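Local atomic coordinates of putative hemin storage protein (Bordetella bronchiseptica, PDB entry 6AU1), a protein that cleaves deacetylated poly-beta-1,6-N-acetylglucosamine through the glycoside hydrolase domain that makes up this chain, and can disrupt bacterial biofilms. Residues Asp166-Ser171 with Ala190-Pro195; Trp182-Asp187 with Ala198-Lys203; Tyr208-Thr213 with Leu257-Phe262; Gln238-Pro243 with Gln251-Phe256. One frame throughout, in Å; residues are numbered along the deposited sequence.

Contact 1: Asp166-Ser171 with Ala190-Pro195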
loop_
_atom_site.group_PDB
_atom_site.type_symbol
_atom_site.label_atom_id
_atom_site.label_comp_id
_atom_site.label_asym_id
_atom_site.label_seq_id
_atom_site.Cartn_x
_atom_site.Cartn_y
_atom_site.Cartn_z
ATOM N N ASP A 166 2.573 -13.966 7.654
ATOM C CA ASP A 166 1.806 -15.201 7.495
ATOM C C ASP A 166 1.746 -15.979 8.809
ATOM O O ASP A 166 2.143 -15.461 9.849
ATOM C CB ASP A 166 2.345 -16.059 6.341
ATOM C CG ASP A 166 3.733 -16.635 6.595
ATOM O OD1 ASP A 166 4.103 -16.900 7.750
ATOM O OD2 ASP A 166 4.452 -16.857 5.598
ATOM N N ASP A 167 1.215 -17.200 8.768
ATOM C CA ASP A 167 0.931 -17.913 10.011
ATOM C C ASP A 167 2.159 -18.663 10.542
ATOM O O ASP A 167 2.043 -19.466 11.463
ATOM C CB ASP A 167 -0.259 -18.867 9.822
ATOM C CG ASP A 167 -0.082 -19.821 8.651
ATOM O OD1 ASP A 167 0.929 -19.723 7.926
ATOM O OD2 ASP A 167 -0.983 -20.665 8.448
ATOM N N THR A 168 3.332 -18.369 9.979
ATOM C CA THR A 168 4.608 -18.871 10.502
ATOM C C THR A 168 5.506 -17.727 10.973
ATOM O O THR A 168 6.672 -17.944 11.340
ATOM C CB THR A 168 5.384 -19.699 9.442
ATOM O OG1 THR A 168 5.834 -18.828 8.392
ATOM C CG2 THR A 168 4.496 -20.793 8.864
ATOM N N GLU A 169 4.959 -16.507 10.947
ATOM C CA GLU A 169 5.710 -15.283 11.228
ATOM C C GLU A 169 4.999 -14.457 12.299
ATOM O O GLU A 169 3.810 -14.661 12.525
ATOM C CB GLU A 169 5.836 -14.438 9.951
ATOM C CG GLU A 169 6.587 -15.116 8.811
ATOM C CD GLU A 169 6.445 -14.357 7.494
ATOM O OE1 GLU A 169 7.361 -14.464 6.652
ATOM O OE2 GLU A 169 5.429 -13.653 7.304
ATOM N N ASP A 170 5.670 -13.521 12.969
ATOM C CA ASP A 170 7.110 -13.295 12.999
ATOM C C ASP A 170 7.691 -14.217 14.083
ATOM O O ASP A 170 7.206 -14.211 15.213
ATOM C CB ASP A 170 7.348 -11.803 13.300
ATOM C CG ASP A 170 8.802 -11.401 13.276
ATOM O OD1 ASP A 170 9.696 -12.268 13.303
ATOM O OD2 ASP A 170 9.033 -10.175 13.243
ATOM N N SER A 171 8.698 -15.020 13.737
ATOM C CA SER A 171 9.264 -15.999 14.674
ATOM C C SER A 171 10.562 -15.529 15.340
ATOM O O SER A 171 11.223 -16.289 16.061
ATOM C CB SER A 171 9.511 -17.332 13.956
ATOM O OG SER A 171 10.470 -17.169 12.920
ATOM N N ALA A 190 3.372 -24.178 19.415
ATOM C CA ALA A 190 2.367 -24.338 20.463
ATOM C C ALA A 190 1.130 -23.472 20.194
ATOM O O ALA A 190 -0.007 -23.895 20.421
ATOM C CB ALA A 190 2.969 -24.004 21.825
ATOM N N ILE A 191 1.358 -22.257 19.714
ATOM C CA ILE A 191 0.259 -21.377 19.352
ATOM C C ILE A 191 -0.577 -21.992 18.229
ATOM O O ILE A 191 -1.799 -22.071 18.327
ATOM C CB ILE A 191 0.780 -19.994 18.916
ATOM C CG1 ILE A 191 1.386 -19.261 20.117
ATOM C CG2 ILE A 191 -0.332 -19.196 18.280
ATOM C CD1 ILE A 191 2.127 -17.976 19.740
ATOM N N ARG A 192 0.088 -22.436 17.165
ATOM C CA ARG A 192 -0.615 -22.937 15.984
ATOM C C ARG A 192 -1.408 -24.214 16.263
ATOM O O ARG A 192 -2.412 -24.471 15.606
ATOM C CB ARG A 192 0.368 -23.197 14.839
ATOM C CG ARG A 192 0.940 -21.921 14.190
ATOM C CD ARG A 192 -0.071 -21.251 13.259
ATOM N NE ARG A 192 -0.631 -22.189 12.286
ATOM C CZ ARG A 192 0.006 -22.627 11.203
ATOM N NH1 ARG A 192 1.241 -22.219 10.932
ATOM N NH2 ARG A 192 -0.596 -23.484 10.389
ATOM N N ALA A 193 -0.956 -25.001 17.236
ATOM C CA ALA A 193 -1.590 -26.282 17.550
ATOM C C ALA A 193 -2.950 -26.127 18.237
ATOM O O ALA A 193 -3.778 -27.042 18.212
ATOM C CB ALA A 193 -0.661 -27.124 18.424
ATOM N N ASP A 194 -3.166 -24.979 18.867
ATOM C CA ASP A 194 -4.389 -24.722 19.627
ATOM C C ASP A 194 -5.231 -23.667 18.906
ATOM O O ASP A 194 -4.848 -22.501 18.840
ATOM C CB ASP A 194 -4.026 -24.276 21.050
ATOM C CG ASP A 194 -5.238 -24.034 21.941
ATOM O OD1 ASP A 194 -6.272 -23.499 21.481
ATOM O OD2 ASP A 194 -5.141 -24.364 23.137
ATOM N N PRO A 195 -6.389 -24.076 18.365
ATOM C CA PRO A 195 -7.214 -23.187 17.538
ATOM C C PRO A 195 -7.572 -21.883 18.242
ATOM O O PRO A 195 -7.662 -20.849 17.581
ATOM C CB PRO A 195 -8.474 -24.019 17.273
ATOM C CG PRO A 195 -8.061 -25.424 17.484
ATOM C CD PRO A 195 -7.008 -25.399 18.541
#

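Contact 2: Trp182-Asp187 with Ala198-Lys203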
loop_
_atom_site.group_PDB
_atom_site.type_symbol
_atom_site.label_atom_id
_atom_site.label_comp_id
_atom_site.label_asym_id
_atom_site.label_seq_id
_atom_site.Cartn_x
_atom_site.Cartn_y
_atom_site.Cartn_z
ATOM N N TRP A 182 1.452 -10.875 25.379
ATOM C CA TRP A 182 0.020 -10.943 25.096
ATOM C C TRP A 182 -0.647 -12.093 25.839
ATOM O O TRP A 182 -1.851 -12.295 25.712
ATOM C CB TRP A 182 -0.257 -11.124 23.598
ATOM C CG TRP A 182 0.307 -10.077 22.674
ATOM C CD1 TRP A 182 0.784 -8.843 23.007
ATOM C CD2 TRP A 182 0.441 -10.192 21.253
ATOM N NE1 TRP A 182 1.211 -8.177 21.873
ATOM C CE2 TRP A 182 1.014 -8.987 20.783
ATOM C CE3 TRP A 182 0.129 -11.197 20.331
ATOM C CZ2 TRP A 182 1.278 -8.760 19.433
ATOM C CZ3 TRP A 182 0.401 -10.977 18.991
ATOM C CH2 TRP A 182 0.972 -9.766 18.551
ATOM N N GLY A 183 0.139 -12.865 26.584
ATOM C CA GLY A 183 -0.382 -14.020 27.290
ATOM C C GLY A 183 -0.317 -15.312 26.494
ATOM O O GLY A 183 -0.959 -16.300 26.851
ATOM N N LEU A 184 0.459 -15.307 25.415
ATOM C CA LEU A 184 0.667 -16.496 24.595
ATOM C C LEU A 184 2.010 -17.149 24.925
ATOM O O LEU A 184 2.932 -16.483 25.392
ATOM C CB LEU A 184 0.611 -16.132 23.105
ATOM C CG LEU A 184 -0.710 -15.579 22.561
ATOM C CD1 LEU A 184 -0.547 -15.059 21.120
ATOM C CD2 LEU A 184 -1.809 -16.646 22.637
ATOM N N PRO A 185 2.131 -18.460 24.684
ATOM C CA PRO A 185 3.462 -19.054 24.842
ATOM C C PRO A 185 4.393 -18.550 23.747
ATOM O O PRO A 185 3.941 -18.397 22.612
ATOM C CB PRO A 185 3.200 -20.555 24.701
ATOM C CG PRO A 185 1.966 -20.644 23.871
ATOM C CD PRO A 185 1.127 -19.442 24.239
ATOM N N PRO A 186 5.672 -18.285 24.078
ATOM C CA PRO A 186 6.651 -17.794 23.097
ATOM C C PRO A 186 7.121 -18.928 22.182
ATOM O O PRO A 186 8.311 -19.239 22.094
ATOM C CB PRO A 186 7.789 -17.272 23.974
ATOM C CG PRO A 186 7.736 -18.169 25.181
ATOM C CD PRO A 186 6.274 -18.489 25.408
ATOM N N ASP A 187 6.161 -19.532 21.493
ATOM C CA ASP A 187 6.362 -20.803 20.819
ATOM C C ASP A 187 5.307 -20.909 19.737
ATOM O O ASP A 187 4.152 -21.215 20.021
ATOM C CB ASP A 187 6.251 -21.949 21.834
ATOM C CG ASP A 187 6.446 -23.331 21.221
ATOM O OD1 ASP A 187 6.356 -23.496 19.991
ATOM O OD2 ASP A 187 6.676 -24.279 22.005
ATOM N N ALA A 198 -4.399 -19.817 18.303
ATOM C CA ALA A 198 -4.046 -19.439 16.935
ATOM C C ALA A 198 -4.870 -18.242 16.477
ATOM O O ALA A 198 -4.354 -17.326 15.820
ATOM C CB ALA A 198 -4.243 -20.612 15.981
ATOM N N GLN A 199 -6.153 -18.260 16.824
ATOM C CA GLN A 199 -7.060 -17.153 16.522
ATOM C C GLN A 199 -6.638 -15.868 17.236
ATOM O O GLN A 199 -6.628 -14.788 16.640
ATOM C CB GLN A 199 -8.499 -17.529 16.909
ATOM C CG GLN A 199 -9.432 -16.348 17.128
ATOM C CD GLN A 199 -9.812 -15.654 15.837
ATOM O OE1 GLN A 199 -9.608 -16.190 14.747
ATOM N NE2 GLN A 199 -10.368 -14.449 15.952
ATOM N N GLN A 200 -6.290 -15.984 18.511
ATOM C CA GLN A 200 -5.873 -14.824 19.296
ATOM C C GLN A 200 -4.589 -14.236 18.748
ATOM O O GLN A 200 -4.411 -13.012 18.696
ATOM C CB GLN A 200 -5.686 -15.211 20.766
ATOM C CG GLN A 200 -6.989 -15.525 21.475
ATOM C CD GLN A 200 -6.759 -16.136 22.840
ATOM O OE1 GLN A 200 -5.620 -16.407 23.224
ATOM N NE2 GLN A 200 -7.837 -16.350 23.583
ATOM N N TRP A 201 -3.690 -15.123 18.336
ATOM C CA TRP A 201 -2.408 -14.720 17.778
ATOM C C TRP A 201 -2.591 -13.983 16.452
ATOM O O TRP A 201 -1.978 -12.925 16.229
ATOM C CB TRP A 201 -1.515 -15.951 17.601
ATOM C CG TRP A 201 -0.102 -15.650 17.158
ATOM C CD1 TRP A 201 0.762 -14.755 17.717
ATOM C CD2 TRP A 201 0.613 -16.291 16.093
ATOM N NE1 TRP A 201 1.967 -14.782 17.047
ATOM C CE2 TRP A 201 1.900 -15.719 16.050
ATOM C CE3 TRP A 201 0.288 -17.299 15.177
ATOM C CZ2 TRP A 201 2.865 -16.113 15.118
ATOM C CZ3 TRP A 201 1.244 -17.684 14.240
ATOM C CH2 TRP A 201 2.518 -17.097 14.224
ATOM N N SER A 202 -3.434 -14.533 15.578
ATOM C CA SER A 202 -3.748 -13.881 14.308
ATOM C C SER A 202 -4.285 -12.466 14.528
ATOM O O SER A 202 -3.786 -11.511 13.931
ATOM C CB SER A 202 -4.759 -14.702 13.504
ATOM O OG SER A 202 -5.171 -14.000 12.339
ATOM N N LYS A 203 -5.283 -12.331 15.398
ATOM C CA LYS A 203 -5.881 -11.022 15.671
ATOM C C LYS A 203 -4.874 -10.073 16.313
ATOM O O LYS A 203 -4.862 -8.876 16.016
ATOM C CB LYS A 203 -7.112 -11.170 16.564
ATOM C CG LYS A 203 -8.323 -11.715 15.824
ATOM C CD LYS A 203 -8.740 -10.757 14.710
ATOM C CE LYS A 203 -10.023 -11.206 14.027
ATOM N NZ LYS A 203 -10.481 -10.214 13.009
#

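Contact 3: Tyr208-Thr213 with Leu257-Phe262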
loop_
_atom_site.group_PDB
_atom_site.type_symbol
_atom_site.label_atom_id
_atom_site.label_comp_id
_atom_site.label_asym_id
_atom_site.label_seq_id
_atom_site.Cartn_x
_atom_site.Cartn_y
_atom_site.Cartn_z
ATOM N N TYR A 208 -1.283 -5.394 16.002
ATOM C CA TYR A 208 0.074 -4.884 16.192
ATOM C C TYR A 208 0.536 -4.070 14.976
ATOM O O TYR A 208 1.084 -2.966 15.130
ATOM C CB TYR A 208 1.061 -6.025 16.464
ATOM C CG TYR A 208 2.425 -5.535 16.897
ATOM C CD1 TYR A 208 2.704 -5.296 18.235
ATOM C CD2 TYR A 208 3.430 -5.294 15.959
ATOM C CE1 TYR A 208 3.943 -4.849 18.636
ATOM C CE2 TYR A 208 4.668 -4.840 16.348
ATOM C CZ TYR A 208 4.923 -4.617 17.687
ATOM O OH TYR A 208 6.163 -4.166 18.092
ATOM N N LEU A 209 0.333 -4.612 13.776
ATOM C CA LEU A 209 0.708 -3.884 12.557
ATOM C C LEU A 209 -0.090 -2.598 12.422
ATOM O O LEU A 209 0.456 -1.557 12.036
ATOM C CB LEU A 209 0.510 -4.751 11.307
ATOM C CG LEU A 209 1.470 -5.934 11.166
ATOM C CD1 LEU A 209 1.107 -6.764 9.917
ATOM C CD2 LEU A 209 2.926 -5.448 11.106
ATOM N N ILE A 210 -1.385 -2.654 12.738
ATOM C CA ILE A 210 -2.195 -1.440 12.666
ATOM C C ILE A 210 -1.680 -0.383 13.644
ATOM O O ILE A 210 -1.536 0.791 13.280
ATOM C CB ILE A 210 -3.672 -1.727 12.951
ATOM C CG1 ILE A 210 -4.277 -2.552 11.803
ATOM C CG2 ILE A 210 -4.443 -0.423 13.151
ATOM C CD1 ILE A 210 -5.697 -3.108 12.094
ATOM N N ASP A 211 -1.397 -0.802 14.876
ATOM C CA ASP A 211 -0.902 0.122 15.891
ATOM C C ASP A 211 0.417 0.734 15.444
ATOM O O ASP A 211 0.663 1.925 15.675
ATOM C CB ASP A 211 -0.740 -0.579 17.241
ATOM C CG ASP A 211 -2.067 -0.842 17.917
ATOM O OD1 ASP A 211 -3.081 -0.247 17.481
ATOM O OD2 ASP A 211 -2.098 -1.636 18.884
ATOM N N PHE A 212 1.256 -0.073 14.796
ATOM C CA PHE A 212 2.531 0.429 14.287
ATOM C C PHE A 212 2.282 1.514 13.249
ATOM O O PHE A 212 2.935 2.572 13.282
ATOM C CB PHE A 212 3.375 -0.701 13.687
ATOM C CG PHE A 212 4.718 -0.252 13.182
ATOM C CD1 PHE A 212 5.581 0.461 14.003
ATOM C CD2 PHE A 212 5.115 -0.542 11.885
ATOM C CE1 PHE A 212 6.827 0.873 13.535
ATOM C CE2 PHE A 212 6.357 -0.139 11.404
ATOM C CZ PHE A 212 7.216 0.568 12.231
ATOM N N THR A 213 1.334 1.280 12.338
ATOM C CA THR A 213 1.040 2.319 11.345
ATOM C C THR A 213 0.437 3.556 12.004
ATOM O O THR A 213 0.616 4.657 11.505
ATOM C CB THR A 213 0.100 1.840 10.214
ATOM O OG1 THR A 213 -1.193 1.511 10.736
ATOM C CG2 THR A 213 0.720 0.645 9.459
ATOM N N LEU A 257 -11.145 -1.050 8.702
ATOM C CA LEU A 257 -12.208 -0.049 8.630
ATOM C C LEU A 257 -12.274 0.774 9.906
ATOM O O LEU A 257 -12.677 1.941 9.878
ATOM C CB LEU A 257 -13.568 -0.711 8.365
ATOM C CG LEU A 257 -13.822 -1.210 6.939
ATOM C CD1 LEU A 257 -15.069 -2.096 6.887
ATOM C CD2 LEU A 257 -13.940 -0.041 5.960
ATOM N N LYS A 258 -11.882 0.164 11.025
ATOM C CA LYS A 258 -11.922 0.842 12.310
ATOM C C LYS A 258 -10.775 1.831 12.484
ATOM O O LYS A 258 -10.874 2.764 13.286
ATOM C CB LYS A 258 -11.897 -0.183 13.452
ATOM C CG LYS A 258 -13.225 -0.879 13.692
ATOM C CD LYS A 258 -13.062 -2.110 14.572
ATOM C CE LYS A 258 -12.334 -1.791 15.868
ATOM N NZ LYS A 258 -12.199 -3.005 16.727
ATOM N N SER A 259 -9.699 1.636 11.732
ATOM C CA SER A 259 -8.454 2.349 12.014
ATOM C C SER A 259 -7.968 3.301 10.924
ATOM O O SER A 259 -7.235 4.246 11.215
ATOM C CB SER A 259 -7.350 1.338 12.306
ATOM O OG SER A 259 -7.765 0.408 13.294
ATOM N N TYR A 260 -8.347 3.057 9.675
ATOM C CA TYR A 260 -7.879 3.925 8.591
ATOM C C TYR A 260 -9.015 4.783 8.066
ATOM O O TYR A 260 -10.179 4.410 8.166
ATOM C CB TYR A 260 -7.258 3.101 7.452
ATOM C CG TYR A 260 -6.095 2.273 7.941
ATOM C CD1 TYR A 260 -4.871 2.864 8.206
ATOM C CD2 TYR A 260 -6.238 0.907 8.185
ATOM C CE1 TYR A 260 -3.807 2.116 8.675
ATOM C CE2 TYR A 260 -5.191 0.161 8.660
ATOM C CZ TYR A 260 -3.982 0.763 8.909
ATOM O OH TYR A 260 -2.938 0.019 9.398
ATOM N N ASP A 261 -8.676 5.946 7.518
ATOM C CA ASP A 261 -9.706 6.788 6.925
ATOM C C ASP A 261 -10.273 6.124 5.687
ATOM O O ASP A 261 -11.484 6.169 5.446
ATOM C CB ASP A 261 -9.151 8.156 6.583
ATOM C CG ASP A 261 -8.688 8.898 7.804
ATOM O OD1 ASP A 261 -9.557 9.311 8.596
ATOM O OD2 ASP A 261 -7.464 9.057 7.974
ATOM N N PHE A 262 -9.387 5.497 4.919
ATOM C CA PHE A 262 -9.781 4.748 3.737
ATOM C C PHE A 262 -9.061 3.424 3.673
ATOM O O PHE A 262 -7.898 3.312 4.068
ATOM C CB PHE A 262 -9.499 5.545 2.463
ATOM C CG PHE A 262 -10.300 6.808 2.369
ATOM C CD1 PHE A 262 -11.661 6.752 2.124
ATOM C CD2 PHE A 262 -9.701 8.041 2.546
ATOM C CE1 PHE A 262 -12.409 7.913 2.039
ATOM C CE2 PHE A 262 -10.442 9.197 2.469
ATOM C CZ PHE A 262 -11.799 9.129 2.217
#

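Contact 4: Gln238-Pro243 with Gln251-Phe256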
loop_
_atom_site.group_PDB
_atom_site.type_symbol
_atom_site.label_atom_id
_atom_site.label_comp_id
_atom_site.label_asym_id
_atom_site.label_seq_id
_atom_site.Cartn_x
_atom_site.Cartn_y
_atom_site.Cartn_z
ATOM N N GLN A 238 -8.085 -11.488 -0.577
ATOM C CA GLN A 238 -8.396 -12.797 0.014
ATOM C C GLN A 238 -8.946 -12.688 1.460
ATOM O O GLN A 238 -9.936 -13.351 1.785
ATOM C CB GLN A 238 -7.165 -13.728 -0.047
ATOM C CG GLN A 238 -7.479 -15.188 0.199
ATOM C CD GLN A 238 -6.283 -16.118 -0.024
ATOM O OE1 GLN A 238 -5.276 -15.736 -0.629
ATOM N NE2 GLN A 238 -6.399 -17.352 0.466
ATOM N N PRO A 239 -8.341 -11.843 2.323
ATOM C CA PRO A 239 -8.942 -11.691 3.661
ATOM C C PRO A 239 -10.380 -11.149 3.669
ATOM O O PRO A 239 -11.085 -11.316 4.659
ATOM C CB PRO A 239 -8.002 -10.698 4.359
ATOM C CG PRO A 239 -6.698 -10.854 3.666
ATOM C CD PRO A 239 -7.029 -11.159 2.230
ATOM N N VAL A 240 -10.804 -10.501 2.587
ATOM C CA VAL A 240 -12.179 -10.025 2.471
ATOM C C VAL A 240 -13.100 -11.144 1.972
ATOM O O VAL A 240 -14.162 -11.400 2.547
ATOM C CB VAL A 240 -12.254 -8.820 1.524
ATOM C CG1 VAL A 240 -13.702 -8.306 1.405
ATOM C CG2 VAL A 240 -11.304 -7.724 2.001
ATOM N N LEU A 241 -12.678 -11.829 0.915
ATOM C CA LEU A 241 -13.498 -12.888 0.322
ATOM C C LEU A 241 -13.538 -14.120 1.215
ATOM O O LEU A 241 -14.545 -14.826 1.272
ATOM C CB LEU A 241 -12.972 -13.265 -1.063
ATOM C CG LEU A 241 -13.134 -12.168 -2.126
ATOM C CD1 LEU A 241 -12.356 -12.511 -3.393
ATOM C CD2 LEU A 241 -14.602 -11.955 -2.433
ATOM N N ASP A 242 -12.434 -14.368 1.911
ATOM C CA ASP A 242 -12.310 -15.549 2.761
ATOM C C ASP A 242 -11.611 -15.188 4.061
ATOM O O ASP A 242 -10.393 -15.336 4.182
ATOM C CB ASP A 242 -11.545 -16.652 2.035
ATOM C CG ASP A 242 -11.441 -17.920 2.855
ATOM O OD1 ASP A 242 -12.266 -18.106 3.780
ATOM O OD2 ASP A 242 -10.532 -18.725 2.574
ATOM N N PRO A 243 -12.384 -14.709 5.043
ATOM C CA PRO A 243 -11.776 -14.126 6.242
ATOM C C PRO A 243 -10.925 -15.084 7.074
ATOM O O PRO A 243 -10.142 -14.597 7.877
ATOM C CB PRO A 243 -12.990 -13.643 7.035
ATOM C CG PRO A 243 -13.981 -13.295 5.973
ATOM C CD PRO A 243 -13.820 -14.396 4.956
ATOM N N GLN A 251 -3.849 -9.133 7.876
ATOM C CA GLN A 251 -4.716 -8.014 7.497
ATOM C C GLN A 251 -6.168 -8.424 7.690
ATOM O O GLN A 251 -6.476 -9.607 7.652
ATOM C CB GLN A 251 -4.493 -7.606 6.042
ATOM C CG GLN A 251 -3.051 -7.290 5.665
ATOM C CD GLN A 251 -2.941 -6.817 4.233
ATOM O OE1 GLN A 251 -3.829 -7.055 3.424
ATOM N NE2 GLN A 251 -1.845 -6.137 3.912
ATOM N N SER A 252 -7.058 -7.448 7.862
ATOM C CA SER A 252 -8.460 -7.714 8.200
ATOM C C SER A 252 -9.326 -6.541 7.770
ATOM O O SER A 252 -8.975 -5.406 8.041
ATOM C CB SER A 252 -8.617 -7.941 9.708
ATOM O OG SER A 252 -9.951 -7.763 10.119
ATOM N N LEU A 253 -10.457 -6.802 7.117
ATOM C CA LEU A 253 -11.307 -5.697 6.677
ATOM C C LEU A 253 -11.957 -4.960 7.856
ATOM O O LEU A 253 -11.885 -3.733 7.910
ATOM C CB LEU A 253 -12.375 -6.182 5.690
ATOM C CG LEU A 253 -13.373 -5.115 5.237
ATOM C CD1 LEU A 253 -12.651 -3.906 4.622
ATOM C CD2 LEU A 253 -14.362 -5.712 4.253
ATOM N N PRO A 254 -12.574 -5.686 8.814
ATOM C CA PRO A 254 -13.191 -4.954 9.934
ATOM C C PRO A 254 -12.208 -4.092 10.725
ATOM O O PRO A 254 -12.542 -2.960 11.093
ATOM C CB PRO A 254 -13.738 -6.073 10.829
ATOM C CG PRO A 254 -13.911 -7.224 9.938
ATOM C CD PRO A 254 -12.857 -7.134 8.895
ATOM N N GLU A 255 -11.022 -4.631 10.991
ATOM C CA GLU A 255 -10.025 -3.909 11.768
ATOM C C GLU A 255 -9.475 -2.721 10.976
ATOM O O GLU A 255 -9.200 -1.670 11.552
ATOM C CB GLU A 255 -8.885 -4.839 12.188
ATOM C CG GLU A 255 -9.315 -5.935 13.165
ATOM C CD GLU A 255 -9.841 -5.373 14.474
ATOM O OE1 GLU A 255 -9.260 -4.389 14.977
ATOM O OE2 GLU A 255 -10.840 -5.909 14.998
ATOM N N PHE A 256 -9.314 -2.891 9.668
ATOM C CA PHE A 256 -8.844 -1.788 8.822
ATOM C C PHE A 256 -9.874 -0.674 8.812
ATOM O O PHE A 256 -9.527 0.512 8.901
ATOM C CB PHE A 256 -8.578 -2.241 7.380
ATOM C CG PHE A 256 -7.197 -2.821 7.145
ATOM C CD1 PHE A 256 -6.542 -3.549 8.128
ATOM C CD2 PHE A 256 -6.570 -2.644 5.921
ATOM C CE1 PHE A 256 -5.267 -4.085 7.889
ATOM C CE2 PHE A 256 -5.293 -3.171 5.682
ATOM C CZ PHE A 256 -4.658 -3.906 6.668
HETATM O O HOH W 1 -11.297 -9.622 6.876
#

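Contact 1: Asp166-Ser171 with Ala190-Pro195
A type I beta turn from Asp166 to Glu169, in the loop that leaves strand 156-159 of the barrel, offers Asp167 to Arg192 on the last turn of helix 188-193. Arg192 NH1 donates to Asp167 O at 2.9 Å. The bond is bent, 133° at the hydrogen, and the donor stands above the carbonyl plane instead of on a lone pair. The Asp167 carboxylate lies over one face of the guanidinium, the two planes only 10° apart, with OD2 3.4 Å from Arg192 NH2. No N-H points at that oxygen, which makes the salt bridge one of charge alone. Bends at chi2 and chi3 fold the arginine back to meet both groups, and at the guanidinium edge, near its plane, Thr168 CG2 lies 4.1 Å from NH1. Within the turn, Asp166 OD1 accepts from Thr168 N at 2.8 Å, an Asx turn, and from Thr168 OG1 at 2.7 Å, both from the same face of the carboxylate. That hydroxyl has a further partner in Ser114. One arginine thus answers a backbone carbonyl and a carboxylate of the same residue, a surface link that probably owes more to electrostatics than to directed bonding at the carboxylate.

Contact 2: Trp182-Asp187 with Ala198-Lys203
Leu184 and Trp201 mark the closest approach of the two backbones, 7.7 Å between their CA atoms, where the connection from helix 173-181 to helix 188-193 runs past an early turn of helix 195-223. Gly183, with phi at 91°, closes the first of these helices in a Schellman motif and turns the chain so that Leu184 faces helix 195-223. Further on, Pro186 centres an inverse gamma turn and Asp187 becomes the N-cap of helix 188-193.

The contact is largely apolar, with no hydrogen bond across it. Leu184 CD1 does most of the touching: it lies 3.7 Å from Trp201 CD1 and 3.8 Å from Trp201 CB, the leucine meeting the tryptophan at about a right angle. Its other methyl, CD2, rests 3.9 Å from Gln200 OE1, the extended glutamine chain crossing the leucine at a slant. The second tryptophan comes in obliquely, Trp182 CZ3 stopping 4.0 Å from Trp201 CD1. Trp201 has CG anti to its own nitrogen (chi1 -174°), which swings the indole off the helix and brings the pyrrole carbon CD1 into contact with both Leu184 and Trp182.

Tyr179 of helix 173-181 meets both indoles, edge-to-face in the case of Trp201. Ile188 and Ile191 of helix 188-193 pack on Trp201, Lys205 adds a cation-pi contact, and Trp182 reaches along helix 195-223 to Tyr208.

Contact 3: Tyr208-Thr213 with Leu257-Phe262
The Tyr260 ring meets Thr213 at its hydroxyl edge, close to the ring plane, while Ser259 CB sits over one face, offset toward the rim. Phe256 meets the same ring edge-to-face. Tyr260 OH donates to Thr213 OG1 at 2.7 Å, and Thr213 OG1 in turn donates a hydrogen bond to Ile210 O, also at 2.7 Å. That second bond, with a C=O...donor angle of 123°, is possible because OG1 is turned between the backbone nitrogen and carbonyl carbon of Thr213 (chi1 65°), which brings it to the carbonyl oxygen three residues back, 19° from the carbonyl plane. The contact joins two helices of the outer layer of a TIM-barrel domain: helix 195-223 leads into strand 230-235, and helix 253-259 follows that strand and leads into strand 262-266. Arg233 of the intervening strand bonds Tyr260 OH through NH1, giving the buried phenol a second polar partner. Ile210 adds its two branches to the interface. CG1 lies 3.8 Å from Tyr260 OH, whereas CG2 presses on the serine, 3.4 Å from Ser259 OG and 3.5 Å from Ser259 CB. The isoleucine methyl therefore touches an oxygen already bonded to the Glu255 carbonyl.

Contact 4: Gln238-Pro243 with Gln251-Phe256
Val240 and Leu253 meet obliquely in the apolar part of the contact, CG1 of the valine 3.9 Å from CD2 of the leucine, and Val240 CG2 stands 4.1 Å from Leu253 CB. CG1 is anti to the valine's nitrogen (chi1 -180°), which leaves both methyls turned to the leucine.

Pro239 contributes van der Waals contact, its CB 3.8 Å from Gln251 O. That carbonyl is buried here and has no hydrogen-bonding partner in the model, whereas the Gln251 side-chain amide is held by Tyr236 N at OE1 and Ala163 O at NE2.

Polar contact between Pro239 and Leu253 is made through a water rather than directly. The water donates to Pro239 O at 2.8 Å and accepts from Leu253 N at 3.0 Å, bridging the short helix 238-241 to the first residue of helix 253-259. The backbones come near enough for this at two places, 6.1 Å between CA atoms both for Pro239 with Ser252 and for Val240 with Leu253. The start of the second helix is also capped from within: Ser252, the N-cap residue, accepts a weak bond from Glu255 N.

Beneath the pair lies strand 230-235, whose Leu235 touches Val240, Gln251 and Leu253. Helix 277-290 packs on Val240 through Leu284 and Ala287, and Ile206 of helix 195-223 touches Ser252 and Glu255.

Overall arrangement
From the N terminus, the chain leaves strand 156-159 and enters contact 1, which closes the excursion through helix 173-181 back onto helix 188-193. Contact 2 starts within that excursion and ends beyond it on helix 195-223, so the two cross along the sequence; they touch in space, with Trp201 against the 166-171 turn. Helix 195-223 then continues to contact 3, whose loop of 43 intervening residues takes in strand 230-235 and returns on helix 253-259. Contact 4 falls inside that span, closing the short connection around helix 246-249. Together they tie the outlying helices beside the barrel to the helices flanking strand 230-235.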